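Local coordinates for protein beta-fructofuranosidase (Arthrobacter, PDB 3WPU) that belongs to the levansucrase/invertase family of carbohydrate-active enzymes, whose catalytic domain is built as a five-bladed beta-propeller, at residues V74-P79 / F97-D102; F241-D246 / E264-M269; N331-Q336 / G358-G363; S433-I438 / G447-P452. All coordinates share one frame; numbering follows the deposited sequence.

Contact 1. Residues V74-P79 / F97-D102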
loop_
_atom_site.group_PDB
_atom_site.type_symbol
_atom_site.label_atom_id
_atom_site.label_comp_id
_atom_site.label_asym_id
_atom_site.label_seq_id
_atom_site.Cartn_x
_atom_site.Cartn_y
_atom_site.Cartn_z
ATOM N N VAL A 74 5.359 -10.633 9.831
ATOM C CA VAL A 74 4.502 -9.476 9.545
ATOM C C VAL A 74 4.879 -8.931 8.190
ATOM O O VAL A 74 6.059 -8.776 7.907
ATOM C CB VAL A 74 4.759 -8.360 10.586
ATOM C CG1 VAL A 74 3.889 -7.152 10.278
ATOM C CG2 VAL A 74 4.507 -8.853 12.002
ATOM N N TRP A 75 3.902 -8.543 7.361
ATOM C CA TRP A 75 4.255 -7.818 6.136
ATOM C C TRP A 75 3.298 -6.668 5.903
ATOM O O TRP A 75 3.323 -5.725 6.725
ATOM C CB TRP A 75 4.541 -8.715 4.915
ATOM C CG TRP A 75 3.464 -9.675 4.320
ATOM C CD1 TRP A 75 2.998 -9.635 3.030
ATOM C CD2 TRP A 75 2.817 -10.821 4.926
ATOM N NE1 TRP A 75 2.123 -10.638 2.799
ATOM C CE2 TRP A 75 1.974 -11.382 3.942
ATOM C CE3 TRP A 75 2.877 -11.435 6.195
ATOM C CZ2 TRP A 75 1.175 -12.498 4.187
ATOM C CZ3 TRP A 75 2.082 -12.546 6.438
ATOM C CH2 TRP A 75 1.249 -13.079 5.434
ATOM N N ASP A 76 2.495 -6.689 4.851
ATOM C CA ASP A 76 1.698 -5.491 4.521
ATOM C C ASP A 76 0.972 -4.956 5.760
ATOM O O ASP A 76 0.273 -5.700 6.437
ATOM C CB ASP A 76 0.616 -5.749 3.492
ATOM C CG ASP A 76 1.100 -6.395 2.221
ATOM O OD1 ASP A 76 2.268 -6.775 2.077
ATOM O OD2 ASP A 76 0.239 -6.543 1.341
ATOM N N THR A 77 1.134 -3.663 6.027
ATOM C CA THR A 77 0.606 -3.034 7.214
ATOM C C THR A 77 -0.122 -1.760 6.795
ATOM O O THR A 77 0.296 -1.067 5.850
ATOM C CB THR A 77 1.728 -2.759 8.208
ATOM O OG1 THR A 77 2.278 -4.041 8.604
ATOM C CG2 THR A 77 1.254 -1.973 9.407
ATOM N N TRP A 78 -1.181 -1.455 7.524
ATOM C CA TRP A 78 -1.899 -0.187 7.343
ATOM C C TRP A 78 -2.394 0.438 8.641
ATOM O O TRP A 78 -2.750 -0.257 9.601
ATOM C CB TRP A 78 -3.051 -0.316 6.357
ATOM C CG TRP A 78 -4.086 -1.373 6.655
ATOM C CD1 TRP A 78 -5.295 -1.192 7.258
ATOM C CD2 TRP A 78 -4.016 -2.753 6.300
ATOM N NE1 TRP A 78 -5.991 -2.385 7.301
ATOM C CE2 TRP A 78 -5.208 -3.365 6.736
ATOM C CE3 TRP A 78 -3.030 -3.548 5.687
ATOM C CZ2 TRP A 78 -5.456 -4.737 6.560
ATOM C CZ3 TRP A 78 -3.287 -4.888 5.495
ATOM C CH2 TRP A 78 -4.479 -5.483 5.969
ATOM N N PRO A 79 -2.454 1.786 8.656
ATOM C CA PRO A 79 -2.959 2.518 9.819
ATOM C C PRO A 79 -4.490 2.614 9.805
ATOM O O PRO A 79 -5.127 2.183 8.865
ATOM C CB PRO A 79 -2.344 3.912 9.624
ATOM C CG PRO A 79 -2.322 4.076 8.150
ATOM C CD PRO A 79 -2.007 2.700 7.593
ATOM N N PHE A 97 -3.048 -2.385 11.481
ATOM C CA PHE A 97 -3.427 -3.709 10.986
ATOM C C PHE A 97 -2.326 -4.229 10.107
ATOM O O PHE A 97 -1.732 -3.460 9.338
ATOM C CB PHE A 97 -4.719 -3.618 10.172
ATOM C CG PHE A 97 -5.931 -3.328 11.002
ATOM C CD1 PHE A 97 -6.612 -4.351 11.637
ATOM C CD2 PHE A 97 -6.397 -2.039 11.130
ATOM C CE1 PHE A 97 -7.741 -4.101 12.394
ATOM C CE2 PHE A 97 -7.532 -1.779 11.882
ATOM C CZ PHE A 97 -8.199 -2.803 12.512
ATOM N N SER A 98 -2.038 -5.530 10.218
ATOM C CA SER A 98 -0.994 -6.161 9.439
ATOM C C SER A 98 -1.393 -7.545 8.948
ATOM O O SER A 98 -2.123 -8.272 9.635
ATOM C CB SER A 98 0.273 -6.370 10.275
ATOM O OG SER A 98 0.804 -5.177 10.835
ATOM N N LEU A 99 -0.862 -7.937 7.783
ATOM C CA LEU A 99 -0.887 -9.328 7.374
ATOM C C LEU A 99 0.143 -10.047 8.235
ATOM O O LEU A 99 1.275 -9.570 8.369
ATOM C CB LEU A 99 -0.523 -9.510 5.893
ATOM C CG LEU A 99 -1.460 -8.833 4.888
ATOM C CD1 LEU A 99 -1.183 -9.336 3.492
ATOM C CD2 LEU A 99 -2.903 -9.055 5.301
ATOM N N VAL A 100 -0.297 -11.117 8.872
ATOM C CA VAL A 100 0.593 -11.930 9.720
ATOM C C VAL A 100 0.462 -13.403 9.357
ATOM O O VAL A 100 -0.573 -13.854 8.868
ATOM C CB VAL A 100 0.326 -11.700 11.229
ATOM C CG1 VAL A 100 0.520 -10.226 11.619
ATOM C CG2 VAL A 100 -1.059 -12.160 11.645
ATOM N N ALA A 101 1.521 -14.170 9.625
ATOM C CA ALA A 101 1.554 -15.582 9.363
ATOM C C ALA A 101 2.346 -16.181 10.507
ATOM O O ALA A 101 3.222 -15.507 11.050
ATOM C CB ALA A 101 2.233 -15.906 8.040
ATOM N N ASP A 102 2.014 -17.415 10.863
ATOM C CA ASP A 102 2.705 -18.069 11.967
ATOM C C ASP A 102 4.191 -18.223 11.691
ATOM O O ASP A 102 4.598 -18.560 10.575
ATOM C CB ASP A 102 2.058 -19.396 12.286
ATOM C CG ASP A 102 0.627 -19.228 12.771
ATOM O OD1 ASP A 102 -0.274 -19.891 12.205
ATOM O OD2 ASP A 102 0.430 -18.408 13.693
#
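Trp78 and Phe97 form a hydrogen-bonded antiparallel pair, in strand segments whose axes approach to 4.7 Å at 166°. Thr77 with Ser98 and Val74 with Val100 are non-hydrogen-bonded pairs, but the register slips by one between them: a beta bulge. Within it Leu99 is held at both backbone atoms, its O by Trp75 N (3.0 Å) and its N by Asp76 O (2.8 Å). The bulge lays the Trp75 indole against Leu99, whose CB stands 3.6 Å from the centroid of the six-membered ring, a CH-pi contact 9° off the normal. Ala101 N meets that ring at its edge. Trp78 folds back across the strands because its CG sits between the backbone N and the carbonyl carbon (chi1 56°), bringing Phe97 CB over one face of the five-membered ring; the Phe97 ring is slid aside. Trp78 NE1, buried here, finds no partner. On the face of Thr77 and Ser98, a hydroxyl relay runs from Ser98 OG to Thr77 OG1 (2.9 Å) and on to Trp75 O. Asp76 bonds to Ser422 through OD1; its OD2 and Trp75 NE1 bond to glycerol, consistent with strand 72-81 as the inner strand of a propeller blade beside the central pocket.

Contact 2. Residues F241-D246 / E264-M269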
loop_
_atom_site.group_PDB
_atom_site.type_symbol
_atom_site.label_atom_id
_atom_site.label_comp_id
_atom_site.label_asym_id
_atom_site.label_seq_id
_atom_site.Cartn_x
_atom_site.Cartn_y
_atom_site.Cartn_z
ATOM N N PHE A 241 -4.348 -16.911 -12.840
ATOM C CA PHE A 241 -3.534 -16.216 -11.849
ATOM C C PHE A 241 -3.713 -14.715 -11.926
ATOM O O PHE A 241 -2.802 -13.944 -11.584
ATOM C CB PHE A 241 -2.082 -16.604 -12.029
ATOM C CG PHE A 241 -1.850 -18.074 -11.852
ATOM C CD1 PHE A 241 -2.079 -18.676 -10.620
ATOM C CD2 PHE A 241 -1.453 -18.868 -12.919
ATOM C CE1 PHE A 241 -1.892 -20.043 -10.446
ATOM C CE2 PHE A 241 -1.256 -20.235 -12.753
ATOM C CZ PHE A 241 -1.481 -20.820 -11.515
ATOM N N PHE A 242 -4.921 -14.304 -12.298
ATOM C CA PHE A 242 -5.307 -12.904 -12.271
ATOM C C PHE A 242 -5.097 -12.271 -10.905
ATOM O O PHE A 242 -5.178 -12.949 -9.892
ATOM C CB PHE A 242 -6.780 -12.727 -12.685
ATOM C CG PHE A 242 -7.798 -13.137 -11.634
ATOM C CD1 PHE A 242 -8.634 -12.179 -11.069
ATOM C CD2 PHE A 242 -7.966 -14.471 -11.241
ATOM C CE1 PHE A 242 -9.604 -12.539 -10.157
ATOM C CE2 PHE A 242 -8.918 -14.833 -10.300
ATOM C CZ PHE A 242 -9.749 -13.867 -9.758
ATOM N N ASN A 243 -4.834 -10.965 -10.909
ATOM C CA ASN A 243 -4.682 -10.151 -9.714
ATOM C C ASN A 243 -5.931 -9.339 -9.454
ATOM O O ASN A 243 -6.492 -8.767 -10.377
ATOM C CB ASN A 243 -3.498 -9.204 -9.909
ATOM C CG ASN A 243 -2.216 -9.950 -10.218
ATOM O OD1 ASN A 243 -1.628 -9.827 -11.301
ATOM N ND2 ASN A 243 -1.779 -10.710 -9.267
ATOM N N PHE A 244 -6.337 -9.274 -8.194
ATOM C CA PHE A 244 -7.550 -8.511 -7.798
ATOM C C PHE A 244 -7.510 -8.398 -6.293
ATOM O O PHE A 244 -7.760 -9.371 -5.590
ATOM C CB PHE A 244 -8.844 -9.185 -8.274
ATOM C CG PHE A 244 -10.067 -8.333 -8.055
ATOM C CD1 PHE A 244 -10.442 -7.382 -8.984
ATOM C CD2 PHE A 244 -10.834 -8.502 -6.915
ATOM C CE1 PHE A 244 -11.547 -6.572 -8.740
ATOM C CE2 PHE A 244 -11.948 -7.721 -6.689
ATOM C CZ PHE A 244 -12.301 -6.758 -7.609
ATOM N N ARG A 245 -7.066 -7.259 -5.795
ATOM C CA ARG A 245 -6.833 -7.102 -4.358
ATOM C C ARG A 245 -6.501 -5.684 -3.954
ATOM O O ARG A 245 -6.351 -4.804 -4.812
ATOM C CB ARG A 245 -5.672 -8.046 -3.916
ATOM C CG ARG A 245 -4.352 -7.836 -4.627
ATOM C CD ARG A 245 -3.313 -8.803 -4.044
ATOM N NE ARG A 245 -2.053 -8.760 -4.761
ATOM C CZ ARG A 245 -1.767 -9.409 -5.881
ATOM N NH1 ARG A 245 -2.637 -10.230 -6.454
ATOM N NH2 ARG A 245 -0.558 -9.283 -6.412
ATOM N N ASP A 246 -6.414 -5.489 -2.638
ATOM C CA ASP A 246 -5.815 -4.324 -1.972
ATOM C C ASP A 246 -6.694 -3.044 -2.054
ATOM O O ASP A 246 -6.238 -2.046 -2.610
ATOM C CB ASP A 246 -4.448 -3.971 -2.550
ATOM C CG ASP A 246 -3.431 -5.125 -2.494
ATOM O OD1 ASP A 246 -3.665 -6.099 -1.761
ATOM O OD2 ASP A 246 -2.429 -5.071 -3.289
ATOM N N GLU A 264 -5.815 -3.022 -6.935
ATOM C CA GLU A 264 -5.116 -3.683 -8.014
ATOM C C GLU A 264 -6.008 -4.630 -8.800
ATOM O O GLU A 264 -6.714 -5.451 -8.222
ATOM C CB GLU A 264 -3.927 -4.510 -7.461
ATOM C CG GLU A 264 -3.215 -5.270 -8.566
ATOM C CD GLU A 264 -2.069 -6.135 -8.071
ATOM O OE1 GLU A 264 -1.917 -6.274 -6.856
ATOM O OE2 GLU A 264 -1.350 -6.688 -8.933
ATOM N N GLY A 265 -5.937 -4.535 -10.121
ATOM C CA GLY A 265 -6.521 -5.517 -11.026
ATOM C C GLY A 265 -5.565 -5.895 -12.140
ATOM O O GLY A 265 -4.366 -5.537 -12.106
ATOM N N ASN A 266 -6.076 -6.644 -13.122
ATOM C CA ASN A 266 -5.434 -6.742 -14.421
ATOM C C ASN A 266 -6.415 -6.265 -15.474
ATOM O O ASN A 266 -7.627 -6.328 -15.284
ATOM C CB ASN A 266 -5.044 -8.177 -14.785
ATOM C CG ASN A 266 -3.899 -8.742 -13.940
ATOM O OD1 ASN A 266 -3.890 -9.922 -13.642
ATOM N ND2 ASN A 266 -2.947 -7.947 -13.601
ATOM N N SER A 267 -5.880 -5.797 -16.593
ATOM C CA SER A 267 -6.710 -5.463 -17.737
ATOM C C SER A 267 -7.494 -6.705 -18.164
ATOM O O SER A 267 -6.994 -7.821 -18.161
ATOM C CB SER A 267 -5.834 -4.954 -18.875
ATOM O OG SER A 267 -5.162 -3.772 -18.498
ATOM N N ALA A 268 -8.740 -6.485 -18.546
ATOM C CA ALA A 268 -9.701 -7.565 -18.794
ATOM C C ALA A 268 -9.592 -8.118 -20.220
ATOM O O ALA A 268 -10.449 -7.892 -21.096
ATOM C CB ALA A 268 -11.116 -7.053 -18.499
ATOM N N MET A 269 -8.517 -8.843 -20.454
ATOM C CA MET A 269 -8.292 -9.530 -21.721
ATOM C C MET A 269 -8.050 -10.984 -21.405
ATOM O O MET A 269 -7.467 -11.308 -20.374
ATOM C CB MET A 269 -7.081 -8.948 -22.449
ATOM C CG MET A 269 -7.368 -7.586 -23.065
ATOM S SD MET A 269 -5.982 -6.831 -23.943
ATOM C CE MET A 269 -4.944 -6.217 -22.639
HETATM O O HOH W 1 -8.552 -8.139 -12.165
#
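Glu264 OE1 lies over one face of the Arg245 guanidinium, 3.3 Å from Arg245 NE. The carboxylate plane is turned 66° from that of the guanidinium and no N-H points at the oxygen, so this salt bridge works through charge alone. The two side chains run alongside each other: Arg245 starts with CG between its backbone N and carbonyl carbon (chi1 58°) and then extends to NE, matching the extended chain of Glu264. Arg245 NH2 reaches a further carboxylate, that of Glu338. Glu264 OE1 also comes within 3.8 Å of Asp246 OD2, a pairing of like charges that Arg245 would be expected to ease; Asp246 OD2 takes a hydrogen bond from Arg339 N. The other oxygen, Glu264 OE2, rests 3.4 Å from Asn243 CB. Farther along, Asn266 OD1 accepts from Asn243 N at 3.1 Å, with the donor standing above the amide plane, 56° out of it. The backbones of Arg245 and Glu264 make a hydrogen-bonded antiparallel pair, Arg245 N to Glu264 O at 3.0 Å and Glu264 N to Arg245 O at 2.8 Å. Beyond Gly265 a water bridges the chains, donating to Asn243 O and accepting from Asn266 N. The pair ties together the hairpin of strands 245-250 and 260-266 where Arg245 and Asp246 begin the Arg-Asp-Pro motif of the family, and a glycerol bonded to Asp246 OD1 is consistent with a pocket beside it.

Contact 3. Residues N331-Q336 / G358-G363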
loop_
_atom_site.group_PDB
_atom_site.type_symbol
_atom_site.label_atom_id
_atom_site.label_comp_id
_atom_site.label_asym_id
_atom_site.label_seq_id
_atom_site.Cartn_x
_atom_site.Cartn_y
_atom_site.Cartn_z
ATOM N N ASN A 331 -0.222 -2.191 -19.528
ATOM C CA ASN A 331 -0.215 -3.257 -20.534
ATOM C C ASN A 331 1.118 -3.309 -21.249
ATOM O O ASN A 331 1.644 -2.287 -21.701
ATOM C CB ASN A 331 -1.356 -3.107 -21.540
ATOM C CG ASN A 331 -2.724 -3.208 -20.888
ATOM O OD1 ASN A 331 -2.865 -3.634 -19.753
ATOM N ND2 ASN A 331 -3.740 -2.761 -21.606
ATOM N N CYS A 332 1.688 -4.508 -21.258
ATOM C CA CYS A 332 3.048 -4.763 -21.719
ATOM C C CYS A 332 4.138 -4.003 -20.939
ATOM O O CYS A 332 5.217 -3.730 -21.470
ATOM C CB CYS A 332 3.148 -4.504 -23.236
ATOM S SG CYS A 332 2.148 -5.691 -24.170
ATOM N N VAL A 333 3.841 -3.637 -19.685
ATOM C CA VAL A 333 4.841 -2.971 -18.830
ATOM C C VAL A 333 5.051 -3.775 -17.555
ATOM O O VAL A 333 6.167 -4.212 -17.282
ATOM C CB VAL A 333 4.430 -1.514 -18.543
ATOM C CG1 VAL A 333 5.298 -0.894 -17.451
ATOM C CG2 VAL A 333 4.569 -0.711 -19.827
ATOM N N THR A 334 3.977 -4.053 -16.819
ATOM C CA THR A 334 4.078 -4.900 -15.622
ATOM C C THR A 334 2.783 -5.694 -15.369
ATOM O O THR A 334 1.662 -5.215 -15.635
ATOM C CB THR A 334 4.449 -4.110 -14.331
ATOM O OG1 THR A 334 4.555 -5.026 -13.237
ATOM C CG2 THR A 334 3.388 -3.050 -13.969
ATOM N N ASP A 335 2.970 -6.867 -14.783
ATOM C CA ASP A 335 1.910 -7.746 -14.309
ATOM C C ASP A 335 1.173 -7.162 -13.105
ATOM O O ASP A 335 -0.017 -7.433 -12.904
ATOM C CB ASP A 335 2.555 -9.095 -13.883
ATOM C CG ASP A 335 1.540 -10.148 -13.473
ATOM O OD1 ASP A 335 0.477 -10.302 -14.140
ATOM O OD2 ASP A 335 1.825 -10.848 -12.465
ATOM N N GLN A 336 1.897 -6.393 -12.299
ATOM C CA GLN A 336 1.456 -6.080 -10.950
ATOM C C GLN A 336 1.706 -4.633 -10.531
ATOM O O GLN A 336 2.806 -4.240 -10.227
ATOM C CB GLN A 336 2.132 -7.060 -9.977
ATOM C CG GLN A 336 1.594 -8.461 -10.062
ATOM C CD GLN A 336 2.033 -9.291 -8.877
ATOM O OE1 GLN A 336 1.423 -10.283 -8.560
ATOM N NE2 GLN A 336 3.071 -8.837 -8.181
ATOM N N GLY A 358 10.990 -8.294 -11.027
ATOM C CA GLY A 358 10.680 -9.467 -11.878
ATOM C C GLY A 358 9.364 -9.440 -12.645
ATOM O O GLY A 358 9.164 -10.230 -13.567
ATOM N N THR A 359 8.451 -8.560 -12.261
ATOM C CA THR A 359 7.171 -8.459 -12.916
ATOM C C THR A 359 7.197 -7.518 -14.117
ATOM O O THR A 359 6.202 -7.423 -14.822
ATOM C CB THR A 359 6.099 -7.975 -11.927
ATOM O OG1 THR A 359 6.596 -6.833 -11.237
ATOM C CG2 THR A 359 5.762 -9.047 -10.931
ATOM N N PHE A 360 8.303 -6.820 -14.369
ATOM C CA PHE A 360 8.429 -6.039 -15.588
ATOM C C PHE A 360 8.438 -6.916 -16.837
ATOM O O PHE A 360 9.052 -7.981 -16.863
ATOM C CB PHE A 360 9.678 -5.139 -15.591
ATOM C CG PHE A 360 9.519 -3.872 -14.784
ATOM C CD1 PHE A 360 8.749 -2.812 -15.277
ATOM C CD2 PHE A 360 10.160 -3.702 -13.564
ATOM C CE1 PHE A 360 8.621 -1.638 -14.542
ATOM C CE2 PHE A 360 10.023 -2.533 -12.824
ATOM C CZ PHE A 360 9.236 -1.494 -13.320
ATOM N N ALA A 361 7.773 -6.434 -17.881
ATOM C CA ALA A 361 7.706 -7.147 -19.153
ATOM C C ALA A 361 9.037 -7.221 -19.880
ATOM O O ALA A 361 9.978 -6.452 -19.612
ATOM C CB ALA A 361 6.710 -6.461 -20.052
ATOM N N ALA A 362 9.061 -8.087 -20.894
ATOM C CA ALA A 362 10.227 -8.212 -21.737
ATOM C C ALA A 362 10.722 -6.863 -22.241
ATOM O O ALA A 362 9.945 -6.007 -22.657
ATOM C CB ALA A 362 9.949 -9.156 -22.903
ATOM N N GLY A 363 12.026 -6.671 -22.165
ATOM C CA GLY A 363 12.668 -5.448 -22.623
ATOM C C GLY A 363 12.658 -4.320 -21.590
ATOM O O GLY A 363 13.294 -3.297 -21.802
HETATM O O HOH W 2 4.729 -6.245 -8.698
#
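An ST turn at Thr334 organises this meeting of two loops, bridged once through the backbones of Thr334 and Phe360. The Thr334 hydroxyl lies beside its carbonyl carbon, opposite the backbone N (chi1 -179°), where it accepts from Gln336 N at 3.1 Å in a nearly straight bond of 174°. Ser355 OG bonds to the same hydroxyl, and Thr334 OG1 may also bond weakly to Thr359 O, though its one proton has another acceptor within reach. The turn also presents Asp335 N to Thr359 O across the contact, a long but straight bond of 3.3 Å. On the far side of the bridge Ala361 N donates to Val333 O at 2.8 Å, approaching from above the carbonyl plane, 41° out of it. Ala361 CB then packs at 3.4 Å against Cys332 O, which also takes a bond from Arg30 NH1. The side chains of Thr334 and Thr359 lie alongside each other, pointing the same way; Thr359 OG1 has its main partner in His356 O. A water completes the other end, donating to Thr359 OG1 and to Gln336 O while accepting from Gln336 NE2. Val333 and Phe360 turn from the partner loop to helix 30-38, and Cys332 is fixed to Cys276 by a disulfide. Turn and bridge join the loops after strands 321-331 and 348-355, which belong to separate sheets, consistent with successive blades of the propeller.

Contact 4. Residues S433-I438 / G447-P452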
loop_
_atom_site.group_PDB
_atom_site.type_symbol
_atom_site.label_atom_id
_atom_site.label_comp_id
_atom_site.label_asym_id
_atom_site.label_seq_id
_atom_site.Cartn_x
_atom_site.Cartn_y
_atom_site.Cartn_z
ATOM N N SER A 433 7.235 0.457 5.283
ATOM C CA SER A 433 7.365 -0.709 4.410
ATOM C C SER A 433 7.817 -1.885 5.277
ATOM O O SER A 433 8.246 -1.644 6.395
ATOM C CB SER A 433 8.426 -0.440 3.331
ATOM O OG SER A 433 9.707 -0.155 3.872
ATOM N N PHE A 434 7.708 -3.109 4.762
ATOM C CA PHE A 434 8.224 -4.276 5.489
ATOM C C PHE A 434 9.465 -4.773 4.814
ATOM O O PHE A 434 9.650 -4.661 3.609
ATOM C CB PHE A 434 7.161 -5.385 5.612
ATOM C CG PHE A 434 7.052 -6.286 4.403
ATOM C CD1 PHE A 434 7.857 -7.400 4.248
ATOM C CD2 PHE A 434 6.171 -5.997 3.373
ATOM C CE1 PHE A 434 7.755 -8.215 3.124
ATOM C CE2 PHE A 434 6.063 -6.796 2.247
ATOM C CZ PHE A 434 6.876 -7.902 2.102
ATOM N N ILE A 435 10.288 -5.452 5.605
ATOM C CA ILE A 435 11.532 -6.040 5.107
ATOM C C ILE A 435 11.321 -7.450 4.563
ATOM O O ILE A 435 10.740 -8.317 5.247
ATOM C CB ILE A 435 12.550 -6.134 6.255
ATOM C CG1 ILE A 435 12.905 -4.743 6.785
ATOM C CG2 ILE A 435 13.814 -6.848 5.777
ATOM C CD1 ILE A 435 13.764 -4.734 8.033
ATOM N N ASP A 436 11.787 -7.694 3.343
ATOM C CA ASP A 436 11.616 -9.008 2.758
ATOM C C ASP A 436 12.934 -9.733 2.948
ATOM O O ASP A 436 13.004 -10.675 3.748
ATOM C CB ASP A 436 11.191 -8.944 1.296
ATOM C CG ASP A 436 10.803 -10.310 0.741
ATOM O OD1 ASP A 436 11.063 -11.344 1.388
ATOM O OD2 ASP A 436 10.268 -10.345 -0.369
ATOM N N THR A 437 13.977 -9.276 2.255
ATOM C CA THR A 437 15.323 -9.862 2.428
ATOM C C THR A 437 16.391 -8.772 2.500
ATOM O O THR A 437 16.304 -7.796 1.785
ATOM C CB THR A 437 15.659 -10.772 1.251
ATOM O OG1 THR A 437 14.704 -11.814 1.196
ATOM C CG2 THR A 437 17.100 -11.397 1.361
ATOM N N ILE A 438 17.423 -8.971 3.322
ATOM C CA ILE A 438 18.605 -8.120 3.289
ATOM C C ILE A 438 19.800 -9.049 3.331
ATOM O O ILE A 438 19.835 -9.939 4.167
ATOM C CB ILE A 438 18.688 -7.135 4.470
ATOM C CG1 ILE A 438 17.483 -6.183 4.430
ATOM C CG2 ILE A 438 19.980 -6.340 4.407
ATOM C CD1 ILE A 438 17.380 -5.250 5.622
ATOM N N GLY A 447 13.009 -10.819 6.640
ATOM C CA GLY A 447 12.523 -9.844 7.596
ATOM C C GLY A 447 11.212 -10.226 8.237
ATOM O O GLY A 447 11.170 -10.749 9.349
ATOM N N GLY A 448 10.093 -9.917 7.585
ATOM C CA GLY A 448 8.816 -10.215 8.199
ATOM C C GLY A 448 8.589 -9.311 9.410
ATOM O O GLY A 448 7.993 -9.714 10.415
ATOM N N THR A 449 9.079 -8.078 9.291
ATOM C CA THR A 449 8.927 -7.006 10.285
ATOM C C THR A 449 9.131 -5.675 9.520
ATOM O O THR A 449 9.677 -5.681 8.417
ATOM C CB THR A 449 9.957 -7.157 11.431
ATOM O OG1 THR A 449 9.721 -6.169 12.442
ATOM C CG2 THR A 449 11.403 -7.026 10.916
ATOM N N LEU A 450 8.677 -4.556 10.081
ATOM C CA LEU A 450 8.750 -3.297 9.345
ATOM C C LEU A 450 10.155 -2.694 9.294
ATOM O O LEU A 450 10.968 -2.831 10.229
ATOM C CB LEU A 450 7.737 -2.286 9.894
ATOM C CG LEU A 450 6.290 -2.757 9.756
ATOM C CD1 LEU A 450 5.394 -1.648 10.291
ATOM C CD2 LEU A 450 5.850 -3.107 8.342
ATOM N N ALA A 451 10.430 -2.026 8.181
ATOM C CA ALA A 451 11.673 -1.291 7.982
ATOM C C ALA A 451 11.637 0.018 8.798
ATOM O O ALA A 451 10.604 0.328 9.399
ATOM C CB ALA A 451 11.849 -0.975 6.506
ATOM N N PRO A 452 12.754 0.797 8.803
ATOM C CA PRO A 452 12.654 2.150 9.315
ATOM C C PRO A 452 11.774 2.963 8.368
ATOM O O PRO A 452 11.823 2.784 7.151
ATOM C CB PRO A 452 14.096 2.671 9.276
ATOM C CG PRO A 452 14.964 1.432 9.199
ATOM C CD PRO A 452 14.131 0.477 8.379
HETATM O O HOH W 3 10.025 2.377 5.041
HETATM O O HOH W 4 8.229 1.453 8.396
#
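Ile435 points at the other segment and straddles it with its two branches. CG2, anti to the backbone N, comes down on Gly447 CA at 3.7 Å, whereas CG1, beside that N (chi1 -63°), runs along Ala451 and lies 3.9 Å from its CB. The CB bond of Leu450 leads away overall, although CB already touches Ser433 O; CD2 then lies against Ser433 O (3.4 Å) and Phe434 CB (3.8 Å). Ser433 OG meets Ala451 CB at 3.5 Å and gives its proton to a water that in turn donates to Pro452 O. The backbones underneath are laced by four hydrogen bonds. Ile435 uses both polar atoms, its N to Thr449 O at 2.9 Å and its O from Gly448 N, while Ser433 O receives Ala451 N and Asp436 O receives Gly447 N. A single backbone bridge, Phe434 with Leu450, sets the loop 447-452 beside the end of strand 430-434. The Phe434 ring meets Trp75 of strand 72-81 edge-to-face, and Gly448 bonds to Val74 of the same strand, while Asp436, salt-bridged to Arg446, leads into the small hairpin of strands 437-438 and 443-446.

How the contacts relate
All four contacts are largely buried, yet they differ in depth and chemistry. Contact 1 is nearest the chain centre and combines indole packing with the backbone bonds of two bulged strands; contact 3, the farthest out, joins irregular loops with backbone bonds and a water. Contacts 1 and 4 touch directly through strand 72-81, where Thr77 OG1 also lies 3.7 Å from Leu450 CD2. Contacts 2 and 3 form another pair, joined by Ser267 OG to Asn331 OD1 at 2.6 Å. Contact 2 alone is built on a charge network, whereas contact 4 combines backbone bonds with aliphatic packing. Asp76, Asp246 and Asp436 each bond to glycerol, consistent with contacts 1, 2 and 4 bordering a pocket.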